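Local coordinates for protein alternansucrase (Leuconostoc mesenteroides, PDB 6HVG) that belongs to the family 70 glycoside hydrolases, large bacterial enzymes built around a TIM-barrel domain, and carries a calcium ion and choline-binding-type repeats, at residues Arg557-Ile562 / Val623-Asp629; Ala536-Asp540 / Gly550-Lys554; Gly673-Leu677 / Gly1031-His1035; Trp596-Met601 / Ala1154-Pro1158. All coordinates share one frame; numbering follows the deposited sequence.

Interaction 1: residues Arg557-Ile562 / Val623-Asp629; sequences RQPINI and VDNVDAD. With CA (calcium ion), chain C.
Arg557 and Ala628 join the two loops through their backbones: Ala628 N donates to Arg557 O over 2.8 Å, with an N-H...O angle of 156°. Asp627 CA adds a weaker C-H...O contact to the same carbonyl at 3.5 Å. A second backbone carbonyl, Asn625 O, faces another way and binds the calcium ion at 2.3 Å, in a site completed by Glu575, Asp581, Asp1159 and a water.

Among the polar side chains, Asp627 OD1 uses its anti lone pair to accept from Asp629 N at 3.1 Å, a capping bond where the chain turns into helix 629-642. Aspartate suits this place because its short arm brings a carboxylate back to a backbone N-H. The OD2 atoms of Asp627 and Asp629 both meet Ser1229 OG, and Arg557 NH1 reaches Ser1229 O as well as Ile562 O. With chi1 at 61°, Gln558 places its amide across the Asp624 side chain, OE1 lying 3.6 Å from Asp624 CB and the two flat groups turned 84° apart. Their stronger partners lie outside, Gly571 O for Gln558 NE2 and Asn662 N for Asp624 OD2.

The apolar part centres on the methyl of Ala628. Ile562 CD1 comes within 3.7 Å of Ala628 CB, while the Pro559 ring rests against that methyl and against Val623 CG1.

Ala628 is thus held through its N-H by Arg557 O and through its methyl by Pro559 and Ile562. The calcium-binding turn and the following helix start are tied to one neighbouring loop, and the nearby Arg557 probably tempers the negative charge of Asp627 and Asp629.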
loop_
_atom_site.group_PDB
_atom_site.type_symbol
_atom_site.label_atom_id
_atom_site.label_comp_id
_atom_site.label_asym_id
_atom_site.label_seq_id
_atom_site.Cartn_x
_atom_site.Cartn_y
_atom_site.Cartn_z
ATOM N N ARG A 557 11.753 -16.120 -1.944
ATOM C CA ARG A 557 12.095 -17.324 -1.211
ATOM C C ARG A 557 11.688 -17.185 0.251
ATOM O O ARG A 557 12.497 -17.375 1.155
ATOM C CB ARG A 557 13.591 -17.647 -1.346
ATOM C CG ARG A 557 14.003 -17.944 -2.776
ATOM C CD ARG A 557 13.213 -19.112 -3.351
ATOM N NE ARG A 557 13.702 -19.475 -4.684
ATOM C CZ ARG A 557 14.691 -20.327 -4.946
ATOM N NH1 ARG A 557 15.360 -20.936 -3.975
ATOM N NH2 ARG A 557 15.028 -20.558 -6.185
ATOM N N GLN A 558 10.404 -16.938 0.471
ATOM C CA GLN A 558 9.858 -16.850 1.830
ATOM C C GLN A 558 9.843 -18.249 2.410
ATOM O O GLN A 558 10.157 -19.205 1.690
ATOM C CB GLN A 558 8.469 -16.225 1.850
ATOM C CG GLN A 558 7.435 -16.991 1.067
ATOM C CD GLN A 558 6.036 -16.440 1.231
ATOM O OE1 GLN A 558 5.743 -15.708 2.180
ATOM N NE2 GLN A 558 5.142 -16.842 0.331
ATOM N N PRO A 559 9.521 -18.396 3.720
ATOM C CA PRO A 559 9.572 -19.741 4.319
ATOM C C PRO A 559 8.851 -20.819 3.499
ATOM O O PRO A 559 9.457 -21.841 3.167
ATOM C CB PRO A 559 8.943 -19.527 5.687
ATOM C CG PRO A 559 9.308 -18.107 6.017
ATOM C CD PRO A 559 9.297 -17.357 4.739
ATOM N N ILE A 560 7.605 -20.563 3.116
ATOM C CA ILE A 560 6.829 -21.558 2.388
ATOM C C ILE A 560 7.324 -21.737 0.952
ATOM O O ILE A 560 6.904 -22.657 0.279
ATOM C CB ILE A 560 5.305 -21.269 2.393
ATOM C CG1 ILE A 560 4.960 -19.976 1.630
ATOM C CG2 ILE A 560 4.771 -21.200 3.818
ATOM C CD1 ILE A 560 3.477 -19.784 1.395
ATOM N N ASN A 561 8.203 -20.865 0.474
ATOM C CA ASN A 561 8.752 -21.000 -0.876
ATOM C C ASN A 561 10.247 -20.942 -0.880
ATOM O O ASN A 561 10.844 -20.436 -1.831
ATOM C CB ASN A 561 8.221 -19.893 -1.800
ATOM C CG ASN A 561 8.602 -20.119 -3.249
ATOM O OD1 ASN A 561 8.548 -21.232 -3.736
ATOM N ND2 ASN A 561 9.000 -19.061 -3.934
ATOM N N ILE A 562 10.861 -21.439 0.182
ATOM C CA ILE A 562 12.308 -21.298 0.334
ATOM C C ILE A 562 13.040 -21.975 -0.831
ATOM O O ILE A 562 14.117 -21.509 -1.232
ATOM C CB ILE A 562 12.792 -21.828 1.698
ATOM C CG1 ILE A 562 14.255 -21.447 1.929
ATOM C CG2 ILE A 562 12.579 -23.330 1.784
ATOM C CD1 ILE A 562 14.741 -21.686 3.342
ATOM N N VAL A 623 9.908 -10.881 7.500
ATOM C CA VAL A 623 10.336 -12.249 7.220
ATOM C C VAL A 623 9.880 -12.742 5.847
ATOM O O VAL A 623 10.643 -13.369 5.119
ATOM C CB VAL A 623 9.811 -13.200 8.318
ATOM C CG1 VAL A 623 10.001 -14.674 7.955
ATOM C CG2 VAL A 623 10.511 -12.904 9.638
ATOM N N ASP A 624 8.626 -12.465 5.504
ATOM C CA ASP A 624 8.052 -12.952 4.267
ATOM C C ASP A 624 8.520 -12.192 3.023
ATOM O O ASP A 624 8.235 -12.603 1.899
ATOM C CB ASP A 624 6.538 -12.940 4.391
ATOM C CG ASP A 624 6.018 -13.955 5.430
ATOM O OD1 ASP A 624 6.760 -14.914 5.768
ATOM O OD2 ASP A 624 4.854 -13.806 5.885
ATOM N N ASN A 625 9.255 -11.094 3.219
ATOM C CA ASN A 625 9.735 -10.264 2.118
ATOM C C ASN A 625 11.233 -10.435 1.801
ATOM O O ASN A 625 11.794 -9.624 1.054
ATOM C CB ASN A 625 9.474 -8.811 2.453
ATOM C CG ASN A 625 8.124 -8.609 3.054
ATOM O OD1 ASN A 625 7.965 -8.706 4.268
ATOM N ND2 ASN A 625 7.151 -8.259 2.224
ATOM N N VAL A 626 11.858 -11.470 2.368
ATOM C CA VAL A 626 13.271 -11.766 2.197
ATOM C C VAL A 626 13.506 -13.275 2.032
ATOM O O VAL A 626 12.573 -14.072 2.103
ATOM C CB VAL A 626 14.104 -11.273 3.395
ATOM C CG1 VAL A 626 13.899 -9.780 3.614
ATOM C CG2 VAL A 626 13.805 -12.069 4.664
ATOM N N ASP A 627 14.754 -13.649 1.762
ATOM C CA ASP A 627 15.149 -15.060 1.597
ATOM C C ASP A 627 15.212 -15.742 2.960
ATOM O O ASP A 627 15.951 -15.324 3.858
ATOM C CB ASP A 627 16.504 -15.170 0.876
ATOM C CG ASP A 627 16.816 -16.587 0.402
ATOM O OD1 ASP A 627 16.687 -17.556 1.177
ATOM O OD2 ASP A 627 17.227 -16.732 -0.752
ATOM N N ALA A 628 14.426 -16.796 3.112
ATOM C CA ALA A 628 14.257 -17.442 4.410
ATOM C C ALA A 628 15.537 -18.097 4.974
ATOM O O ALA A 628 15.567 -18.500 6.135
ATOM C CB ALA A 628 13.135 -18.454 4.316
ATOM N N ASP A 629 16.582 -18.214 4.162
ATOM C CA ASP A 629 17.895 -18.628 4.661
ATOM C C ASP A 629 18.367 -17.796 5.840
ATOM O O ASP A 629 19.078 -18.296 6.704
ATOM C CB ASP A 629 18.950 -18.512 3.562
ATOM C CG ASP A 629 18.856 -19.614 2.509
ATOM O OD1 ASP A 629 18.249 -20.684 2.777
ATOM O OD2 ASP A 629 19.431 -19.396 1.415
HETATM CA CA CA C . 13.002 -8.264 -0.334
HETATM O O HOH W 1 15.186 -8.235 0.587
#

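Interaction 2: residues Ala536-Asp540 / Gly550-Lys554; sequences AYQDD and GNNRK
Asp539 OD1 is gripped by two groups of the loop that follows it, by a salt bridge to Arg553 NH1 and by a hydrogen bond from Ser549 OG. The modelled separation of OD1 and Arg553 NH1, 2.5 Å, is short, and little should be read into its exact value at this resolution. The carboxylate and guanidinium planes are tilted 39° apart. The pair is one-pronged: OD1 alone meets NH1, while the other oxygen, Asp539 OD2, takes a weak hydrogen bond from Asn551 N at 3.3 Å, bent to 129°.

Arginine suits this place because its chain, extended from CG to NE with chi2 at 175°, is long enough to lie along the other segment. Its guanidinium then has Tyr537 CB over one face, with Tyr537 CB to Arg553 NH2 at 3.7 Å. NE also donates to Met1248 O, and NH2 to Thr547 O and Ala1245 O.

Tyr537 lies in strand 534-537, between strands 1166-1175 and 1248-1252, its side chain touching both. Arg553 therefore fastens the loop that follows strand 534-537 to that strand and to strand 1248-1252, within a six-stranded antiparallel sheet.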
loop_
_atom_site.group_PDB
_atom_site.type_symbol
_atom_site.label_atom_id
_atom_site.label_comp_id
_atom_site.label_asym_id
_atom_site.label_seq_id
_atom_site.Cartn_x
_atom_site.Cartn_y
_atom_site.Cartn_z
ATOM N N ALA A 536 12.458 -4.732 -11.087
ATOM C CA ALA A 536 13.395 -5.797 -10.771
ATOM C C ALA A 536 14.626 -5.654 -11.665
ATOM O O ALA A 536 14.501 -5.561 -12.878
ATOM C CB ALA A 536 12.755 -7.148 -10.974
ATOM N N TYR A 537 15.812 -5.646 -11.067
ATOM C CA TYR A 537 17.039 -5.565 -11.822
ATOM C C TYR A 537 17.360 -6.907 -12.466
ATOM O O TYR A 537 17.065 -7.966 -11.906
ATOM C CB TYR A 537 18.217 -5.141 -10.945
ATOM C CG TYR A 537 18.080 -3.804 -10.249
ATOM C CD1 TYR A 537 17.244 -2.823 -10.713
ATOM C CD2 TYR A 537 18.823 -3.524 -9.106
ATOM C CE1 TYR A 537 17.107 -1.608 -10.038
ATOM C CE2 TYR A 537 18.714 -2.305 -8.454
ATOM C CZ TYR A 537 17.849 -1.357 -8.929
ATOM O OH TYR A 537 17.723 -0.174 -8.283
ATOM N N GLN A 538 18.003 -6.854 -13.640
ATOM C CA GLN A 538 18.316 -8.064 -14.410
ATOM C C GLN A 538 19.810 -8.290 -14.577
ATOM O O GLN A 538 20.601 -7.356 -14.506
ATOM C CB GLN A 538 17.644 -7.995 -15.770
ATOM C CG GLN A 538 16.169 -7.634 -15.721
ATOM C CD GLN A 538 15.314 -8.668 -15.017
ATOM O OE1 GLN A 538 15.448 -9.863 -15.234
ATOM N NE2 GLN A 538 14.434 -8.201 -14.149
ATOM N N ASP A 539 20.182 -9.553 -14.767
ATOM C CA ASP A 539 21.568 -9.943 -15.088
ATOM C C ASP A 539 21.788 -9.791 -16.569
ATOM O O ASP A 539 21.303 -10.609 -17.344
ATOM C CB ASP A 539 21.842 -11.395 -14.689
ATOM C CG ASP A 539 21.888 -11.598 -13.189
ATOM O OD1 ASP A 539 21.969 -10.611 -12.429
ATOM O OD2 ASP A 539 21.870 -12.766 -12.770
ATOM N N ASP A 540 22.545 -8.758 -16.948
ATOM C CA ASP A 540 22.726 -8.386 -18.340
ATOM C C ASP A 540 24.187 -7.964 -18.551
ATOM O O ASP A 540 24.520 -6.773 -18.572
ATOM C CB ASP A 540 21.729 -7.274 -18.678
ATOM C CG ASP A 540 21.875 -6.724 -20.097
ATOM O OD1 ASP A 540 22.610 -7.312 -20.943
ATOM O OD2 ASP A 540 21.212 -5.689 -20.355
ATOM N N GLY A 550 25.684 -12.240 -10.841
ATOM C CA GLY A 550 26.316 -13.546 -10.892
ATOM C C GLY A 550 25.344 -14.678 -10.696
ATOM O O GLY A 550 25.652 -15.636 -9.991
ATOM N N ASN A 551 24.181 -14.568 -11.339
ATOM C CA ASN A 551 23.090 -15.546 -11.281
ATOM C C ASN A 551 22.540 -15.787 -9.876
ATOM O O ASN A 551 22.308 -16.915 -9.459
ATOM C CB ASN A 551 23.467 -16.861 -11.970
ATOM C CG ASN A 551 22.232 -17.672 -12.385
ATOM O OD1 ASN A 551 21.166 -17.108 -12.674
ATOM N ND2 ASN A 551 22.362 -19.000 -12.390
ATOM N N ASN A 552 22.314 -14.691 -9.163
ATOM C CA ASN A 552 21.679 -14.721 -7.870
ATOM C C ASN A 552 20.289 -14.132 -8.091
ATOM O O ASN A 552 19.612 -14.509 -9.043
ATOM C CB ASN A 552 22.516 -13.944 -6.867
ATOM C CG ASN A 552 23.785 -14.684 -6.502
ATOM O OD1 ASN A 552 23.733 -15.756 -5.910
ATOM N ND2 ASN A 552 24.922 -14.121 -6.846
ATOM N N ARG A 553 19.854 -13.226 -7.220
ATOM C CA ARG A 553 18.522 -12.640 -7.303
ATOM C C ARG A 553 17.372 -13.650 -7.431
ATOM O O ARG A 553 16.515 -13.505 -8.296
ATOM C CB ARG A 553 18.454 -11.642 -8.462
ATOM C CG ARG A 553 19.419 -10.474 -8.334
ATOM C CD ARG A 553 19.354 -9.626 -9.569
ATOM N NE ARG A 553 20.089 -8.376 -9.411
ATOM C CZ ARG A 553 20.894 -7.844 -10.326
ATOM N NH1 ARG A 553 21.080 -8.449 -11.493
ATOM N NH2 ARG A 553 21.512 -6.698 -10.066
ATOM N N LYS A 554 17.341 -14.654 -6.559
ATOM C CA LYS A 554 16.159 -15.516 -6.404
ATOM C C LYS A 554 15.121 -14.769 -5.600
ATOM O O LYS A 554 15.352 -14.424 -4.440
ATOM C CB LYS A 554 16.489 -16.814 -5.685
ATOM C CG LYS A 554 17.535 -17.649 -6.407
ATOM C CD LYS A 554 18.290 -18.530 -5.447
ATOM C CE LYS A 554 19.507 -19.186 -6.091
ATOM N NZ LYS A 554 19.112 -20.499 -6.654
#

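Interaction 3: residues Gly673-Leu677 / Gly1031-His1035; sequences GNAQL and GSVFH
Gly673 O meets Val1033 N in the firm centre of this contact, a hydrogen bond of 2.8 Å that is nearly straight at 170°. Ser1032 OG lies 2.9 Å from the same Gly673 O and also within reach of Phe1034 O; its single proton can serve one of them at a time. Next along the chain, Phe1034 N makes a weak bond of 3.4 Å to Asn674 O.

Packing is closest around the Phe1034 ring. Leu677 CG sits over one face, 4.2 Å from the ring centroid and 17° off the normal, a CH-pi contact, and Val1033 CG1 covers the opposite face. At the ring edge come the carbonyl oxygens Asn674 O and Ala675 O, which face the electropositive C-H rim. With chi1 at -71°, Phe1034 CG stands beside its own backbone N, turning the ring in against these groups.

The other side is looser. Ala675 points its methyl away and touches Val1033 CG2 through CA at 4.0 Å, while the exposed Gly1031 scarcely joins in.

Gly673 is the C-prime residue of a Schellman motif ending helix 665-671, and its positive phi suits glycine. The contact thus gives a carbonyl just past a helix end, where the helix dipole would probably enrich negative charge, an N-H donor supplied by a loop some 360 residues further on.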
loop_
_atom_site.group_PDB
_atom_site.type_symbol
_atom_site.label_atom_id
_atom_site.label_comp_id
_atom_site.label_asym_id
_atom_site.label_seq_id
_atom_site.Cartn_x
_atom_site.Cartn_y
_atom_site.Cartn_z
ATOM N N GLY A 673 12.761 -25.896 14.092
ATOM C CA GLY A 673 13.300 -25.934 15.456
ATOM C C GLY A 673 13.098 -24.691 16.315
ATOM O O GLY A 673 13.715 -24.564 17.359
ATOM N N ASN A 674 12.223 -23.779 15.887
ATOM C CA ASN A 674 11.915 -22.587 16.656
ATOM C C ASN A 674 13.133 -21.770 17.115
ATOM O O ASN A 674 13.239 -21.422 18.278
ATOM C CB ASN A 674 11.050 -22.982 17.853
ATOM C CG ASN A 674 9.708 -23.534 17.428
ATOM O OD1 ASN A 674 8.861 -22.816 16.905
ATOM N ND2 ASN A 674 9.498 -24.798 17.671
ATOM N N ALA A 675 14.051 -21.469 16.203
ATOM C CA ALA A 675 15.226 -20.627 16.516
ATOM C C ALA A 675 14.846 -19.203 16.922
ATOM O O ALA A 675 15.545 -18.562 17.693
ATOM C CB ALA A 675 16.184 -20.600 15.335
ATOM N N GLN A 676 13.741 -18.711 16.381
ATOM C CA GLN A 676 13.122 -17.460 16.830
ATOM C C GLN A 676 11.632 -17.740 17.011
ATOM O O GLN A 676 11.074 -18.589 16.313
ATOM C CB GLN A 676 13.290 -16.344 15.797
ATOM C CG GLN A 676 14.722 -16.041 15.381
ATOM C CD GLN A 676 15.223 -16.933 14.250
ATOM O OE1 GLN A 676 14.429 -17.510 13.504
ATOM N NE2 GLN A 676 16.545 -17.119 14.179
ATOM N N LEU A 677 10.992 -17.035 17.936
ATOM C CA LEU A 677 9.578 -17.255 18.201
ATOM C C LEU A 677 8.690 -16.724 17.086
ATOM O O LEU A 677 8.812 -15.573 16.694
ATOM C CB LEU A 677 9.160 -16.601 19.517
ATOM C CG LEU A 677 9.812 -17.147 20.780
ATOM C CD1 LEU A 677 9.349 -16.288 21.946
ATOM C CD2 LEU A 677 9.480 -18.614 20.998
ATOM N N GLY A 1031 16.121 -31.118 19.289
ATOM C CA GLY A 1031 16.935 -30.290 18.383
ATOM C C GLY A 1031 16.501 -28.818 18.396
ATOM O O GLY A 1031 17.262 -27.922 17.979
ATOM N N SER A 1032 15.270 -28.591 18.878
ATOM C CA SER A 1032 14.635 -27.297 18.921
ATOM C C SER A 1032 15.282 -26.367 19.952
ATOM O O SER A 1032 15.899 -26.817 20.910
ATOM C CB SER A 1032 13.137 -27.500 19.198
ATOM O OG SER A 1032 12.447 -26.265 19.293
ATOM N N VAL A 1033 15.135 -25.064 19.724
ATOM C CA VAL A 1033 15.644 -24.037 20.605
ATOM C C VAL A 1033 14.588 -23.686 21.659
ATOM O O VAL A 1033 14.748 -24.031 22.824
ATOM C CB VAL A 1033 16.071 -22.783 19.809
ATOM C CG1 VAL A 1033 16.409 -21.613 20.728
ATOM C CG2 VAL A 1033 17.258 -23.108 18.939
ATOM N N PHE A 1034 13.536 -22.980 21.258
ATOM C CA PHE A 1034 12.508 -22.596 22.201
ATOM C C PHE A 1034 11.529 -23.738 22.457
ATOM O O PHE A 1034 11.299 -24.588 21.593
ATOM C CB PHE A 1034 11.792 -21.329 21.735
ATOM C CG PHE A 1034 12.644 -20.109 21.833
ATOM C CD1 PHE A 1034 12.989 -19.594 23.072
ATOM C CD2 PHE A 1034 13.132 -19.488 20.693
ATOM C CE1 PHE A 1034 13.797 -18.465 23.158
ATOM C CE2 PHE A 1034 13.940 -18.376 20.764
ATOM C CZ PHE A 1034 14.268 -17.850 21.989
ATOM N N HIS A 1035 10.979 -23.753 23.671
ATOM C CA HIS A 1035 9.971 -24.734 24.053
ATOM C C HIS A 1035 8.880 -24.033 24.828
ATOM O O HIS A 1035 9.184 -23.311 25.769
ATOM C CB HIS A 1035 10.578 -25.865 24.886
ATOM C CG HIS A 1035 11.602 -26.668 24.155
ATOM N ND1 HIS A 1035 12.950 -26.407 24.258
ATOM C CD2 HIS A 1035 11.478 -27.686 23.275
ATOM C CE1 HIS A 1035 13.615 -27.237 23.478
ATOM N NE2 HIS A 1035 12.742 -28.010 22.858
#

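Interaction 4: residues Trp596-Met601 / Ala1154-Pro1158; sequences WLHYLM and ADWVP
Trp596 and Trp1156 are the two large bumps of this interface, and each lodges beside the other. The six-membered ring of Trp596 meets the five-membered ring of Trp1156 obliquely, centroids 5.1 Å apart and planes at 39°. Trp596 CG is anti to its backbone N, chi1 -169°, which carries the indole off the helix toward the residues that follow the strand. There its outer edge abuts the backbone, with Trp596 CZ3 3.5 Å from Val1157 O, which lies near the ring plane. The far side of this indole is anchored through NE1 to Arg1115 O, so tryptophan serves here both as a broad wedge and as a donor.

Trp1156 fills the hollow between Trp596, Leu597 and Leu600. Leu597 CD1 stands almost directly above its five-membered ring, 4.3 Å from the centroid, a CH-pi contact. Leu600 CD1 approaches Trp1156 CD1 obliquely at 4.0 Å. Branched leucines suit this position, since one methyl can press on a ring while the rest of the side chain packs around it.

Further along, the bumps shrink. Ala1154 offers a lone methyl, and the hollow it leaves is taken by Met601, whose bent chain brings CE to 3.8 Å from Ala1154 CB; Leu600 CB borders the same spot.

The helix 596-601 and strand 1154-1156 axes pass 9.7 Å apart and run nearly antiparallel, at 172°. This is the helix-on-strand layer of a TIM barrel; that the helix precedes strand 617-620, yet covers a strand over 550 residues later, fits the circularly permuted barrel of family 70.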
loop_
_atom_site.group_PDB
_atom_site.type_symbol
_atom_site.label_atom_id
_atom_site.label_comp_id
_atom_site.label_asym_id
_atom_site.label_seq_id
_atom_site.Cartn_x
_atom_site.Cartn_y
_atom_site.Cartn_z
ATOM N N TRP A 596 26.595 -8.018 10.220
ATOM C CA TRP A 596 25.738 -7.023 10.850
ATOM C C TRP A 596 25.112 -7.566 12.106
ATOM O O TRP A 596 25.042 -6.873 13.123
ATOM C CB TRP A 596 24.652 -6.597 9.880
ATOM C CG TRP A 596 23.843 -5.394 10.293
ATOM C CD1 TRP A 596 24.269 -4.323 10.999
ATOM C CD2 TRP A 596 22.491 -5.129 9.941
ATOM N NE1 TRP A 596 23.254 -3.412 11.136
ATOM C CE2 TRP A 596 22.152 -3.892 10.490
ATOM C CE3 TRP A 596 21.524 -5.836 9.238
ATOM C CZ2 TRP A 596 20.889 -3.330 10.345
ATOM C CZ3 TRP A 596 20.257 -5.279 9.099
ATOM C CH2 TRP A 596 19.962 -4.033 9.635
ATOM N N LEU A 597 24.663 -8.812 12.037
ATOM C CA LEU A 597 24.055 -9.485 13.190
ATOM C C LEU A 597 25.037 -9.632 14.324
ATOM O O LEU A 597 24.682 -9.427 15.470
ATOM C CB LEU A 597 23.538 -10.856 12.801
ATOM C CG LEU A 597 22.928 -11.695 13.911
ATOM C CD1 LEU A 597 21.725 -11.000 14.540
ATOM C CD2 LEU A 597 22.553 -13.053 13.347
ATOM N N HIS A 598 26.269 -9.993 14.016
ATOM C CA HIS A 598 27.307 -10.080 15.038
ATOM C C HIS A 598 27.509 -8.715 15.639
ATOM O O HIS A 598 27.578 -8.577 16.860
ATOM C CB HIS A 598 28.606 -10.577 14.432
ATOM C CG HIS A 598 29.732 -10.680 15.408
ATOM N ND1 HIS A 598 29.954 -11.808 16.172
ATOM C CD2 HIS A 598 30.734 -9.821 15.699
ATOM C CE1 HIS A 598 31.034 -11.628 16.908
ATOM N NE2 HIS A 598 31.528 -10.432 16.637
ATOM N N TYR A 599 27.584 -7.702 14.781
ATOM C CA TYR A 599 27.814 -6.326 15.214
ATOM C C TYR A 599 26.757 -5.860 16.213
ATOM O O TYR A 599 27.086 -5.175 17.183
ATOM C CB TYR A 599 27.857 -5.408 14.006
ATOM C CG TYR A 599 27.885 -3.927 14.282
ATOM C CD1 TYR A 599 29.070 -3.272 14.519
ATOM C CD2 TYR A 599 26.727 -3.174 14.245
ATOM C CE1 TYR A 599 29.107 -1.901 14.707
ATOM C CE2 TYR A 599 26.749 -1.805 14.427
ATOM C CZ TYR A 599 27.940 -1.176 14.655
ATOM O OH TYR A 599 27.985 0.190 14.856
ATOM N N LEU A 600 25.506 -6.249 15.999
ATOM C CA LEU A 600 24.431 -5.850 16.913
ATOM C C LEU A 600 24.509 -6.614 18.231
ATOM O O LEU A 600 24.352 -6.020 19.297
ATOM C CB LEU A 600 23.055 -6.035 16.262
ATOM C CG LEU A 600 22.783 -5.146 15.043
ATOM C CD1 LEU A 600 21.631 -5.674 14.224
ATOM C CD2 LEU A 600 22.529 -3.689 15.427
ATOM N N MET A 601 24.768 -7.920 18.163
ATOM C CA MET A 601 24.850 -8.757 19.369
ATOM C C MET A 601 26.129 -8.519 20.166
ATOM O O MET A 601 26.226 -8.947 21.307
ATOM C CB MET A 601 24.755 -10.240 19.017
ATOM C CG MET A 601 23.466 -10.673 18.332
ATOM S SD MET A 601 21.995 -10.425 19.336
ATOM C CE MET A 601 21.469 -8.870 18.618
ATOM N N ALA A 1154 17.374 -6.288 19.513
ATOM C CA ALA A 1154 17.782 -5.513 18.349
ATOM C C ALA A 1154 16.838 -5.778 17.194
ATOM O O ALA A 1154 16.553 -6.923 16.903
ATOM C CB ALA A 1154 19.195 -5.918 17.943
ATOM N N ASP A 1155 16.363 -4.732 16.531
ATOM C CA ASP A 1155 15.545 -4.903 15.323
ATOM C C ASP A 1155 16.471 -5.162 14.133
ATOM O O ASP A 1155 17.192 -4.279 13.699
ATOM C CB ASP A 1155 14.655 -3.675 15.061
ATOM C CG ASP A 1155 13.257 -4.052 14.576
ATOM O OD1 ASP A 1155 13.123 -5.020 13.825
ATOM O OD2 ASP A 1155 12.279 -3.389 14.947
ATOM N N TRP A 1156 16.459 -6.390 13.634
ATOM C CA TRP A 1156 17.288 -6.796 12.490
ATOM C C TRP A 1156 16.476 -6.598 11.202
ATOM O O TRP A 1156 15.448 -7.268 10.978
ATOM C CB TRP A 1156 17.672 -8.263 12.659
ATOM C CG TRP A 1156 18.793 -8.769 11.845
ATOM C CD1 TRP A 1156 19.981 -8.153 11.619
ATOM C CD2 TRP A 1156 18.873 -10.052 11.190
ATOM N NE1 TRP A 1156 20.797 -8.960 10.850
ATOM C CE2 TRP A 1156 20.137 -10.133 10.582
ATOM C CE3 TRP A 1156 18.007 -11.137 11.075
ATOM C CZ2 TRP A 1156 20.558 -11.259 9.871
ATOM C CZ3 TRP A 1156 18.432 -12.269 10.358
ATOM C CH2 TRP A 1156 19.689 -12.314 9.768
ATOM N N VAL A 1157 16.947 -5.679 10.361
ATOM C CA VAL A 1157 16.192 -5.196 9.204
ATOM C C VAL A 1157 16.934 -5.454 7.900
ATOM O O VAL A 1157 17.417 -4.544 7.279
ATOM C CB VAL A 1157 15.883 -3.689 9.369
ATOM C CG1 VAL A 1157 15.018 -3.186 8.225
ATOM C CG2 VAL A 1157 15.171 -3.456 10.688
ATOM N N PRO A 1158 17.000 -6.708 7.467
ATOM C CA PRO A 1158 17.774 -7.062 6.284
ATOM C C PRO A 1158 17.123 -6.827 4.913
ATOM O O PRO A 1158 17.826 -6.928 3.903
ATOM C CB PRO A 1158 18.017 -8.562 6.489
ATOM C CG PRO A 1158 16.819 -9.023 7.217
ATOM C CD PRO A 1158 16.474 -7.903 8.145
#

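In the fold
All four contacts lie in the family 70 region, and three of them lie near the calcium ion. Interaction 1 supplies a ligand, Asn625; in interaction 2 the Arg553 side chain is about 10 Å from the ion; in interaction 4 the Pro1158 side chain is about 8 Å away, just before the ligand Asp1159. The centre of interaction 1 lies about 17 to 18 Å from those of the other three, while interactions 2 and 3 stand farthest apart, about 33 Å between centres. Helix 629-642 follows from interaction 1 and packs on side chains of interactions 3 and 4. Helix 665-671, ended in interaction 3, touches Pro559 and Ile562 of interaction 1.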